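PDB 4UXD: 2-dehydro-3-deoxy-d-gluconate/2-dehydro-3-deoxy-phosphogluconate aldolase from Picrophilus torridus, which is an aldolase of the dihydrodipicolinate synthetase family, with a parallel beta/alpha barrel in each chain of an assembly of four. Local coordinates for residues I42-T47 and L83-E88; I234-H239 and L249-N254. One frame throughout, in Å; residues are numbered along the deposited sequence.

Interaction 1 of 2, residues I42-T47 and L83-E88; sequences IDYNAT and LKFVRE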
loop_
_atom_site.group_PDB
_atom_site.type_symbol
_atom_site.label_atom_id
_atom_site.label_comp_id
_atom_site.label_asym_id
_atom_site.label_seq_id
_atom_site.Cartn_x
_atom_site.Cartn_y
_atom_site.Cartn_z
ATOM N N ILE A 42 13.661 28.004 17.135
ATOM C CA ILE A 42 12.471 28.217 17.936
ATOM C C ILE A 42 12.358 29.675 18.385
ATOM O O ILE A 42 13.266 30.229 19.009
ATOM C CB ILE A 42 12.440 27.295 19.157
ATOM C CG1 ILE A 42 12.487 25.842 18.699
ATOM C CG2 ILE A 42 11.172 27.557 19.995
ATOM C CD1 ILE A 42 12.366 24.817 19.808
ATOM N N ASP A 43 11.220 30.271 18.039
ATOM C CA ASP A 43 10.875 31.637 18.394
ATOM C C ASP A 43 10.064 31.631 19.686
ATOM O O ASP A 43 8.850 31.431 19.666
ATOM C CB ASP A 43 10.094 32.290 17.243
ATOM C CG ASP A 43 9.644 33.711 17.554
ATOM O OD1 ASP A 43 9.980 34.237 18.630
ATOM O OD2 ASP A 43 8.954 34.302 16.703
ATOM N N TYR A 44 10.743 31.861 20.807
ATOM C CA TYR A 44 10.128 31.695 22.120
ATOM C C TYR A 44 9.151 32.811 22.449
ATOM O O TYR A 44 8.253 32.640 23.260
ATOM C CB TYR A 44 11.215 31.586 23.195
ATOM C CG TYR A 44 11.855 30.215 23.203
ATOM C CD1 TYR A 44 11.197 29.135 23.760
ATOM C CD2 TYR A 44 13.091 29.996 22.619
ATOM C CE1 TYR A 44 11.762 27.882 23.758
ATOM C CE2 TYR A 44 13.659 28.747 22.605
ATOM C CZ TYR A 44 12.988 27.689 23.183
ATOM O OH TYR A 44 13.539 26.427 23.195
ATOM N N ASN A 45 9.300 33.947 21.792
ATOM C CA ASN A 45 8.305 34.993 21.927
ATOM C C ASN A 45 6.975 34.589 21.268
ATOM O O ASN A 45 5.899 34.770 21.855
ATOM C CB ASN A 45 8.817 36.300 21.332
ATOM C CG ASN A 45 8.005 37.493 21.782
ATOM O OD1 ASN A 45 7.598 37.583 22.944
ATOM N ND2 ASN A 45 7.740 38.401 20.857
ATOM N N ALA A 46 7.040 34.043 20.054
ATOM C CA ALA A 46 5.825 33.549 19.385
ATOM C C ALA A 46 5.207 32.369 20.148
ATOM O O ALA A 46 3.985 32.266 20.250
ATOM C CB ALA A 46 6.121 33.152 17.957
ATOM N N THR A 47 6.049 31.498 20.699
ATOM C CA THR A 47 5.571 30.392 21.521
ATOM C C THR A 47 4.708 30.922 22.667
ATOM O O THR A 47 3.764 30.267 23.100
ATOM C CB THR A 47 6.745 29.568 22.092
ATOM O OG1 THR A 47 7.551 29.087 21.020
ATOM C CG2 THR A 47 6.257 28.384 22.916
ATOM N N LEU A 83 10.208 22.225 26.120
ATOM C CA LEU A 83 9.344 21.709 27.176
ATOM C C LEU A 83 9.475 22.583 28.431
ATOM O O LEU A 83 8.502 22.826 29.141
ATOM C CB LEU A 83 9.690 20.254 27.503
ATOM C CG LEU A 83 9.546 19.216 26.389
ATOM C CD1 LEU A 83 9.763 17.818 26.945
ATOM C CD2 LEU A 83 8.192 19.299 25.694
ATOM N N LYS A 84 10.685 23.065 28.698
ATOM C CA LYS A 84 10.897 23.929 29.839
ATOM C C LYS A 84 10.144 25.249 29.658
ATOM O O LYS A 84 9.444 25.702 30.559
ATOM C CB LYS A 84 12.391 24.186 30.046
ATOM C CG LYS A 84 12.795 24.349 31.509
ATOM C CD LYS A 84 14.283 24.572 31.663
ATOM C CE LYS A 84 14.680 25.975 31.212
ATOM N NZ LYS A 84 16.116 26.287 31.471
ATOM N N PHE A 85 10.271 25.858 28.490
ATOM C CA PHE A 85 9.643 27.144 28.260
ATOM C C PHE A 85 8.151 27.016 28.472
ATOM O O PHE A 85 7.557 27.757 29.254
ATOM C CB PHE A 85 9.943 27.662 26.855
ATOM C CG PHE A 85 9.328 29.007 26.557
ATOM C CD1 PHE A 85 9.940 30.181 26.986
ATOM C CD2 PHE A 85 8.149 29.104 25.831
ATOM C CE1 PHE A 85 9.375 31.431 26.703
ATOM C CE2 PHE A 85 7.586 30.352 25.540
ATOM C CZ PHE A 85 8.203 31.511 25.989
ATOM N N VAL A 86 7.558 26.037 27.805
ATOM C CA VAL A 86 6.122 25.836 27.870
ATOM C C VAL A 86 5.674 25.566 29.302
ATOM O O VAL A 86 4.648 26.087 29.736
ATOM C CB VAL A 86 5.707 24.684 26.943
ATOM C CG1 VAL A 86 4.244 24.323 27.129
ATOM C CG2 VAL A 86 6.005 25.074 25.499
ATOM N N ARG A 87 6.443 24.758 30.029
ATOM C CA ARG A 87 6.118 24.454 31.418
ATOM C C ARG A 87 6.242 25.696 32.281
ATOM O O ARG A 87 5.548 25.817 33.282
ATOM C CB ARG A 87 7.017 23.335 31.976
ATOM C CG ARG A 87 6.983 23.155 33.513
ATOM C CD ARG A 87 5.678 22.553 34.076
ATOM N NE ARG A 87 4.473 23.323 33.761
ATOM C CZ ARG A 87 3.234 22.848 33.853
ATOM N NH1 ARG A 87 3.009 21.605 34.268
ATOM N NH2 ARG A 87 2.209 23.612 33.518
ATOM N N GLU A 88 7.116 26.617 31.884
ATOM C CA GLU A 88 7.396 27.787 32.701
ATOM C C GLU A 88 6.542 29.000 32.351
ATOM O O GLU A 88 6.610 30.027 33.037
ATOM C CB GLU A 88 8.867 28.169 32.581
ATOM C CG GLU A 88 9.778 27.381 33.483
ATOM C CD GLU A 88 11.226 27.775 33.305
ATOM O OE1 GLU A 88 11.502 28.676 32.477
ATOM O OE2 GLU A 88 12.083 27.184 33.993
#

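Interaction 2 of 2, residues I234-H239 and L249-N254; sequences IVRLYH and LKIEKN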
loop_
_atom_site.group_PDB
_atom_site.type_symbol
_atom_site.label_atom_id
_atom_site.label_comp_id
_atom_site.label_asym_id
_atom_site.label_seq_id
_atom_site.Cartn_x
_atom_site.Cartn_y
_atom_site.Cartn_z
ATOM N N ILE A 234 -12.947 23.739 17.321
ATOM C CA ILE A 234 -12.957 22.474 18.039
ATOM C C ILE A 234 -13.391 22.622 19.491
ATOM O O ILE A 234 -14.054 21.735 20.019
ATOM C CB ILE A 234 -11.568 21.801 17.998
ATOM C CG1 ILE A 234 -11.379 21.079 16.665
ATOM C CG2 ILE A 234 -11.371 20.807 19.165
ATOM C CD1 ILE A 234 -12.292 19.881 16.463
ATOM N N VAL A 235 -13.029 23.719 20.149
ATOM C CA VAL A 235 -13.345 23.850 21.575
ATOM C C VAL A 235 -14.823 24.198 21.824
ATOM O O VAL A 235 -15.444 23.650 22.748
ATOM C CB VAL A 235 -12.457 24.894 22.252
ATOM C CG1 VAL A 235 -12.819 25.023 23.742
ATOM C CG2 VAL A 235 -11.007 24.505 22.097
ATOM N N ARG A 236 -15.373 25.104 21.016
ATOM C CA ARG A 236 -16.811 25.364 21.026
ATOM C C ARG A 236 -17.560 24.049 20.862
ATOM O O ARG A 236 -18.440 23.726 21.655
ATOM C CB ARG A 236 -17.216 26.345 19.913
ATOM C CG ARG A 236 -16.553 27.718 20.029
ATOM C CD ARG A 236 -17.171 28.759 19.104
ATOM N NE ARG A 236 -16.636 28.697 17.751
ATOM C CZ ARG A 236 -17.282 28.237 16.680
ATOM N NH1 ARG A 236 -18.531 27.779 16.768
ATOM N NH2 ARG A 236 -16.669 28.240 15.498
ATOM N N LEU A 237 -17.180 23.291 19.837
ATOM C CA LEU A 237 -17.789 21.998 19.543
ATOM C C LEU A 237 -17.902 21.118 20.777
ATOM O O LEU A 237 -18.989 20.643 21.109
ATOM C CB LEU A 237 -16.982 21.272 18.469
ATOM C CG LEU A 237 -17.516 19.928 17.983
ATOM C CD1 LEU A 237 -16.975 19.663 16.603
ATOM C CD2 LEU A 237 -17.162 18.756 18.904
ATOM N N TYR A 238 -16.780 20.902 21.451
ATOM C CA TYR A 238 -16.727 20.033 22.628
ATOM C C TYR A 238 -17.644 20.506 23.756
ATOM O O TYR A 238 -18.239 19.685 24.456
ATOM C CB TYR A 238 -15.291 19.933 23.146
ATOM C CG TYR A 238 -15.135 19.106 24.405
ATOM C CD1 TYR A 238 -15.285 19.679 25.664
ATOM C CD2 TYR A 238 -14.838 17.755 24.334
ATOM C CE1 TYR A 238 -15.151 18.927 26.812
ATOM C CE2 TYR A 238 -14.692 16.992 25.480
ATOM C CZ TYR A 238 -14.851 17.583 26.719
ATOM O OH TYR A 238 -14.708 16.828 27.862
ATOM N N HIS A 239 -17.755 21.820 23.937
ATOM C CA HIS A 239 -18.557 22.356 25.033
ATOM C C HIS A 239 -20.033 22.400 24.659
ATOM O O HIS A 239 -20.904 22.199 25.505
ATOM C CB HIS A 239 -18.053 23.743 25.442
ATOM C CG HIS A 239 -16.779 23.698 26.223
ATOM N ND1 HIS A 239 -16.716 24.024 27.564
ATOM C CD2 HIS A 239 -15.527 23.331 25.868
ATOM C CE1 HIS A 239 -15.478 23.870 27.991
ATOM N NE2 HIS A 239 -14.734 23.451 26.984
ATOM N N LEU A 249 -22.467 19.280 16.048
ATOM C CA LEU A 249 -22.342 18.714 14.711
ATOM C C LEU A 249 -22.270 19.790 13.631
ATOM O O LEU A 249 -21.562 19.628 12.634
ATOM C CB LEU A 249 -23.514 17.771 14.416
ATOM C CG LEU A 249 -23.581 17.193 13.001
ATOM C CD1 LEU A 249 -22.320 16.438 12.634
ATOM C CD2 LEU A 249 -24.794 16.304 12.853
ATOM N N LYS A 250 -23.010 20.877 13.828
ATOM C CA LYS A 250 -23.053 21.957 12.853
ATOM C C LYS A 250 -21.697 22.655 12.806
ATOM O O LYS A 250 -21.181 22.966 11.727
ATOM C CB LYS A 250 -24.162 22.952 13.189
ATOM C CG LYS A 250 -24.323 24.064 12.164
ATOM C CD LYS A 250 -25.429 25.039 12.536
ATOM C CE LYS A 250 -25.178 25.732 13.880
ATOM N NZ LYS A 250 -23.892 26.498 13.927
ATOM N N ILE A 251 -21.134 22.891 13.990
ATOM C CA ILE A 251 -19.797 23.461 14.125
ATOM C C ILE A 251 -18.792 22.581 13.386
ATOM O O ILE A 251 -17.957 23.066 12.620
ATOM C CB ILE A 251 -19.386 23.611 15.626
ATOM C CG1 ILE A 251 -20.257 24.663 16.320
ATOM C CG2 ILE A 251 -17.915 24.011 15.763
ATOM C CD1 ILE A 251 -20.133 24.678 17.850
ATOM N N GLU A 252 -18.883 21.280 13.608
ATOM C CA GLU A 252 -17.989 20.332 12.957
ATOM C C GLU A 252 -18.077 20.431 11.433
ATOM O O GLU A 252 -17.058 20.389 10.743
ATOM C CB GLU A 252 -18.319 18.904 13.406
ATOM C CG GLU A 252 -17.418 17.809 12.823
ATOM C CD GLU A 252 -16.065 17.704 13.520
ATOM O OE1 GLU A 252 -15.154 18.484 13.172
ATOM O OE2 GLU A 252 -15.914 16.832 14.406
ATOM N N LYS A 253 -19.295 20.557 10.911
ATOM C CA LYS A 253 -19.505 20.462 9.468
ATOM C C LYS A 253 -19.189 21.773 8.761
ATOM O O LYS A 253 -18.629 21.765 7.673
ATOM C CB LYS A 253 -20.947 20.023 9.155
ATOM C CG LYS A 253 -22.022 20.968 9.664
ATOM C CD LYS A 253 -23.429 20.526 9.295
ATOM C CE LYS A 253 -23.887 19.317 10.104
ATOM N NZ LYS A 253 -25.176 18.735 9.600
ATOM N N ASN A 254 -19.528 22.894 9.385
ATOM C CA ASN A 254 -19.352 24.194 8.749
ATOM C C ASN A 254 -18.010 24.868 9.067
ATOM O O ASN A 254 -17.522 25.688 8.288
ATOM C CB ASN A 254 -20.495 25.125 9.154
ATOM C CG ASN A 254 -21.859 24.552 8.820
ATOM O OD1 ASN A 254 -22.697 24.351 9.699
ATOM N ND2 ASN A 254 -22.087 24.286 7.543
#

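Interaction 1 of 2, residues I42-T47 and L83-E88
Tyr44 and Phe85 mark the nearest backbone approach, their CA atoms 7.7 Å apart; one turn on along its helix, Thr47 has Val86, the residue after Phe85, as its nearest counterpart. Asp43 is the N-cap of the helix that carries Tyr44 and Thr47, and its OD1 accepts weak capping bonds from the backbone N atoms of Asn45 and Ala46. The contact itself is made by an edge-to-face aromatic pair. Tyr44 directs its ring edge at one face of Phe85, the centroids 5.0 Å apart and the planes inclined at 60°. Tyr44 CD1 makes the closest touch between the two rings, 3.4 Å from Phe85 CG, while Tyr44 CB adds a CH-pi contact over the same ring. With CG anti to the backbone N (chi1 -179°), Phe85 reaches across to the other segment, and its CZ lies 3.0 Å from Tyr44 O. Thr47 CG2 also packs obliquely on this ring, 3.5 Å from Phe85 CE2. The hydroxyl of Thr47 is turned to its own helix, where OG1 donates to Asp43 O from above the carbonyl plane; that oxygen also receives the N-H of Thr47. Phe85 reaches Asn48 and Ile51 farther along helix 44-56, and Tyr44 and Thr47 touch Phe82 of helix 76-88. These two helices, with strand 61-63 between them in sequence, pack against each other on the outside of the barrel.

Interaction 2 of 2, residues I234-H239 and L249-N254
Leu237 and Ile251 face one another where two nearly antiparallel helices come together, their short axes 8.8 Å apart at closest approach and their directions 158° from each other. The CA atoms of this pair are only 6.0 Å apart, and Ile251 fills the space between the two backbones with both of its branches. Its CD1 reaches the backbone, 3.8 Å from Leu237 N, while the other branch, CG2, meets Leu237 CB at 4.0 Å. Leu237, with CG anti to the backbone N (chi1 -177°), extends past Ile251 to the next residue, where its CD1 rests against Glu252 CB at 3.6 Å. The bend of Glu252 at chi2 (79°) brings the carboxylate back alongside the same methyl, with OE2 3.7 Å from Leu237 CD1. This acid is buried, but OE2 accepts a hydrogen bond from Phe213 N, near the start of helix 212-217, a position where the helix end would be expected to favour a negative charge. Leu212 lies against both Leu237 and Glu252 and completes the tight side.

The other flank is looser and more polar. Partly exposed Arg236 lays its guanidinium obliquely against Ile251, NH1 standing 3.6 Å from Ile251 CG1, and no hydrogen bond joins the two segments. Arg236 NH2 forms a salt bridge with Asp255, one turn beyond Ile251. Lys250 is exposed on this side, its NZ 6.2 Å from Arg236 NH1. Helix 233-240 follows the last barrel strand and packs on strand 27-31, as the eighth helix of a beta/alpha barrel does; its antiparallel pairing with helix 245-264 joins the barrel to the C-terminal helices, an extension characteristic of the dihydrodipicolinate synthetase family.

In the fold
The two contacts follow one another along the chain, interaction 1 closing long before interaction 2 opens. Their centres are 29 Å apart and their nearest atoms about 16 Å, so they do not touch. What they share is the parallel barrel: interaction 1 joins helices that follow the first and second strands, 27-31 and 61-63, whereas interaction 2 starts from the helix after the last strand, 222-224. Strand 27-31 lies between strands 61-63 and 222-224 in the sheet, linking the early and late ends of the fold. Interaction 1 thus belongs to the outer helical layer, and interaction 2 connects that layer with the helices added at the C-terminus.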